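Glyoxalase/bleomycin resistance protein/dioxygenase (Catenulispora acidiphila, PDB 4N04) belongs to the vicinal oxygen chelate (glyoxalase) superfamily and may act as a dioxygenase. Local coordinates at residues V69-L72 and D73-L76; G78-R82 and G83-A87. The protein carries 1 engineered substitution. One frame throughout, in Å; residues are numbered along the deposited sequence.

How the contacts relate
Contacts 1 and 2 sit at the two ends of helix 72-81, and their centres lie about 12 Å apart. Contact 1 starts the helix after strand 64-69. Contact 2 ends it and leads toward strand 88-91. Contact 1 is mostly a surface contact, with Leu72 its buried residue. Contact 2 is partly buried, through Ala79 and Val84. The chemistry follows the ends of the helix. At the start, an aspartate side chain and carbonyl oxygens receive backbone N-H groups. At the finish, a glycine turns the chain so that backbone N-H groups beyond the helix reach carbonyls of its last turn. Contact 1 packs on strands 97-102 and 108-113; contact 2 packs on strand 97-102 and on helix 17-28.

Contact 1 (V69-L72 and D73-L76)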
# COMPACT_ATOMS: atom_id res chain seq x y z
N VAL A 69 6.28 5.73 -8.06
CA VAL A 69 5.93 7.10 -7.68
C VAL A 69 6.95 8.11 -8.15
O VAL A 69 8.02 7.76 -8.62
CB VAL A 69 5.74 7.24 -6.16
CG1 VAL A 69 4.70 6.25 -5.66
CG2 VAL A 69 7.04 7.04 -5.43
N GLU A 70 6.60 9.38 -8.01
CA GLU A 70 7.53 10.46 -8.34
C GLU A 70 8.57 10.60 -7.23
O GLU A 70 9.76 10.67 -7.51
CB GLU A 70 6.78 11.78 -8.54
CG GLU A 70 5.77 11.77 -9.67
CD GLU A 70 5.26 13.16 -10.01
OE1 GLU A 70 6.09 14.00 -10.44
OE2 GLU A 70 4.05 13.43 -9.86
N ASP A 71 8.11 10.63 -5.98
CA ASP A 71 9.01 10.91 -4.86
C ASP A 71 9.09 9.75 -3.87
O ASP A 71 8.38 9.73 -2.86
CB ASP A 71 8.54 12.18 -4.12
CG ASP A 71 9.61 12.76 -3.19
OD1 ASP A 71 9.50 13.96 -2.85
OD2 ASP A 71 10.55 12.04 -2.82
N LEU A 72 9.97 8.79 -4.16
CA LEU A 72 10.13 7.63 -3.30
C LEU A 72 10.57 8.01 -1.89
O LEU A 72 10.15 7.40 -0.91
CB LEU A 72 11.12 6.65 -3.91
CG LEU A 72 11.17 5.28 -3.25
CD1 LEU A 72 9.78 4.64 -3.24
CD2 LEU A 72 12.14 4.39 -3.98
N ASP A 73 11.40 9.04 -1.79
CA ASP A 73 11.94 9.45 -0.51
C ASP A 73 10.84 9.95 0.40
O ASP A 73 10.89 9.76 1.62
CB ASP A 73 13.00 10.54 -0.70
CG ASP A 73 14.19 10.06 -1.50
OD1 ASP A 73 15.29 10.65 -1.37
OD2 ASP A 73 14.02 9.10 -2.28
N ALA A 74 9.84 10.60 -0.19
CA ALA A 74 8.71 11.14 0.56
C ALA A 74 7.89 9.98 1.10
O ALA A 74 7.54 9.96 2.29
CB ALA A 74 7.86 12.03 -0.32
N VAL A 75 7.59 9.03 0.22
CA VAL A 75 6.89 7.81 0.60
C VAL A 75 7.60 7.21 1.79
O VAL A 75 6.99 6.93 2.82
CB VAL A 75 6.87 6.78 -0.55
CG1 VAL A 75 6.26 5.46 -0.09
CG2 VAL A 75 6.10 7.33 -1.75
N LEU A 76 8.92 7.05 1.66
CA LEU A 76 9.72 6.46 2.72
C LEU A 76 9.63 7.21 4.05
O LEU A 76 9.19 6.65 5.06
CB LEU A 76 11.17 6.32 2.26
CG LEU A 76 11.50 5.08 1.43
CD1 LEU A 76 12.89 5.18 0.83
CD2 LEU A 76 11.39 3.83 2.28
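Asp71 caps the start of helix 72-81 by accepting a hydrogen bond from Ala74. The bond runs from Ala74 N to Asp71 OD2 over 3.1 Å. The donor comes from above the carboxylate plane, not within it. CG of Asp71 stands anti to its own backbone N (chi1 -164°), which carries the carboxylate forward over the first turn. There CG of Asp71 also rests against CB of Ala74 at 3.4 Å.

Backbone bonds complete the turn. Asp71 O takes Val75 N at 3.3 Å in a nearly straight bond, with a weak second bond from Ala74 N. Leu72 O takes Leu76 N at 2.9 Å.

Two carboxylates lie near each other without touching. Asp71 OD2 and Asp73 OD2 are 4.6 Å apart. The salt bridge from Asp73 to Arg97 probably offsets this like-charge pair.

Apolar contacts are few. CG2 of Val69 meets CG2 of Val75 at 3.8 Å, the two side chains crossing at a slant. Leu72 CG and Leu76 CD1 are looser neighbours at 4.4 Å. Leu72 also packs on Phe111, and Leu76 on Val99 and Tyr101, so this side of the helix lies on the sheet.

The arrangement is an aspartate N-cap where strand 64-69 passes into the helix of a beta-alpha-beta-beta-beta unit, the building block of the glyoxalase fold.

Contact 2 (G78-R82 and G83-A87); sequences GASER and GVEAA
Ala79 and Val84 meet where a Schellman motif ends helix 72-81. Val84 N gives a hydrogen bond of 2.8 Å to Ala79 O, and Gly83 N gives one of 3.0 Å to Ser80 O. The first is fairly straight. In the second, the donor lies above the carbonyl plane of Ser80. Gly83 is the C-prime residue. With its positive phi (90°) it turns the chain out of the helix.

The tight part is the apolar side. CB of Ala79 touches CG2 of Val84 at 3.6 Å. The Val84 chi1 of -49° puts CG2 between its own backbone N and carbonyl carbon, and the same methyl lies 3.5 Å from Ala79 O. Both residues are buried. Val84 packs further on Trp23 and Leu27 of helix 17-28, and Ala79 on Tyr101. The turn therefore joins the two helices as well as the sheet.

The looser side is polar and nearer solvent. Glu85 is exposed. Its chain bends at chi2 (-66°) and brings the carboxylate back to the helix. OE2 of Glu85 comes within 3.2 Å of Ser80 OG, but a hydrogen bond here is not settled. The Ser80 hydroxyl also has Leu76 O, one turn back, as a hydrogen-bond partner.

Arg82 leads away from the turn. It is bent at chi3, and its NE and NH2 bond to the carbonyls of Ser26 and Leu27, tying the helix end to helix 17-28. One face of the Arg82 guanidinium is met by a backbone oxygen of its own helix: Gly78 O sits 3.0 Å above the guanidinium plane, over its centre.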
# COMPACT_ATOMS: atom_id res chain seq x y z
N GLY A 78 7.76 9.84 5.15
CA GLY A 78 6.40 10.02 5.64
C GLY A 78 5.86 8.78 6.33
O GLY A 78 5.23 8.87 7.38
N ALA A 79 6.10 7.62 5.74
CA ALA A 79 5.67 6.36 6.34
C ALA A 79 6.45 6.08 7.63
O ALA A 79 5.92 5.48 8.56
CB ALA A 79 5.82 5.20 5.34
N SER A 80 7.71 6.51 7.66
CA SER A 80 8.56 6.34 8.83
C SER A 80 8.05 7.14 10.02
O SER A 80 8.01 6.65 11.14
CB SER A 80 9.99 6.78 8.52
OG SER A 80 10.60 5.91 7.59
N GLU A 81 7.67 8.39 9.77
CA GLU A 81 7.23 9.27 10.85
C GLU A 81 5.90 8.77 11.42
O GLU A 81 5.60 9.01 12.59
CB GLU A 81 7.11 10.72 10.36
CG GLU A 81 5.82 11.03 9.61
CD GLU A 81 5.74 12.46 9.11
OE1 GLU A 81 6.81 13.07 8.87
OE2 GLU A 81 4.61 12.98 8.96
N ARG A 82 5.13 8.07 10.60
CA ARG A 82 3.83 7.56 11.02
C ARG A 82 3.96 6.11 11.46
O ARG A 82 2.97 5.40 11.62
CB ARG A 82 2.79 7.71 9.91
CG ARG A 82 2.68 9.13 9.40
CD ARG A 82 1.57 9.29 8.40
NE ARG A 82 1.87 8.62 7.14
CZ ARG A 82 2.50 9.20 6.12
NH1 ARG A 82 2.90 10.46 6.20
NH2 ARG A 82 2.73 8.50 5.01
N GLY A 83 5.21 5.68 11.64
CA GLY A 83 5.50 4.45 12.33
C GLY A 83 5.60 3.16 11.54
O GLY A 83 5.63 2.09 12.15
N VAL A 84 5.64 3.23 10.21
CA VAL A 84 5.82 2.01 9.41
C VAL A 84 7.12 2.00 8.59
O VAL A 84 7.41 2.94 7.84
CB VAL A 84 4.57 1.65 8.53
CG1 VAL A 84 3.30 1.70 9.36
CG2 VAL A 84 4.45 2.56 7.32
N GLU A 85 7.90 0.94 8.75
CA GLU A 85 9.18 0.81 8.05
C GLU A 85 9.11 -0.23 6.94
O GLU A 85 8.27 -1.13 6.98
CB GLU A 85 10.30 0.45 9.03
CG GLU A 85 10.51 1.47 10.13
CD GLU A 85 11.02 2.80 9.60
OE1 GLU A 85 11.98 2.79 8.80
OE2 GLU A 85 10.46 3.86 9.98
N ALA A 86 9.98 -0.10 5.95
CA ALA A 86 10.03 -1.06 4.86
C ALA A 86 10.59 -2.40 5.33
O ALA A 86 11.40 -2.45 6.24
CB ALA A 86 10.85 -0.51 3.70
N ALA A 87 10.13 -3.47 4.70
CA ALA A 87 10.69 -4.79 4.94
C ALA A 87 12.06 -4.92 4.25
O ALA A 87 13.00 -5.50 4.80
CB ALA A 87 9.73 -5.85 4.42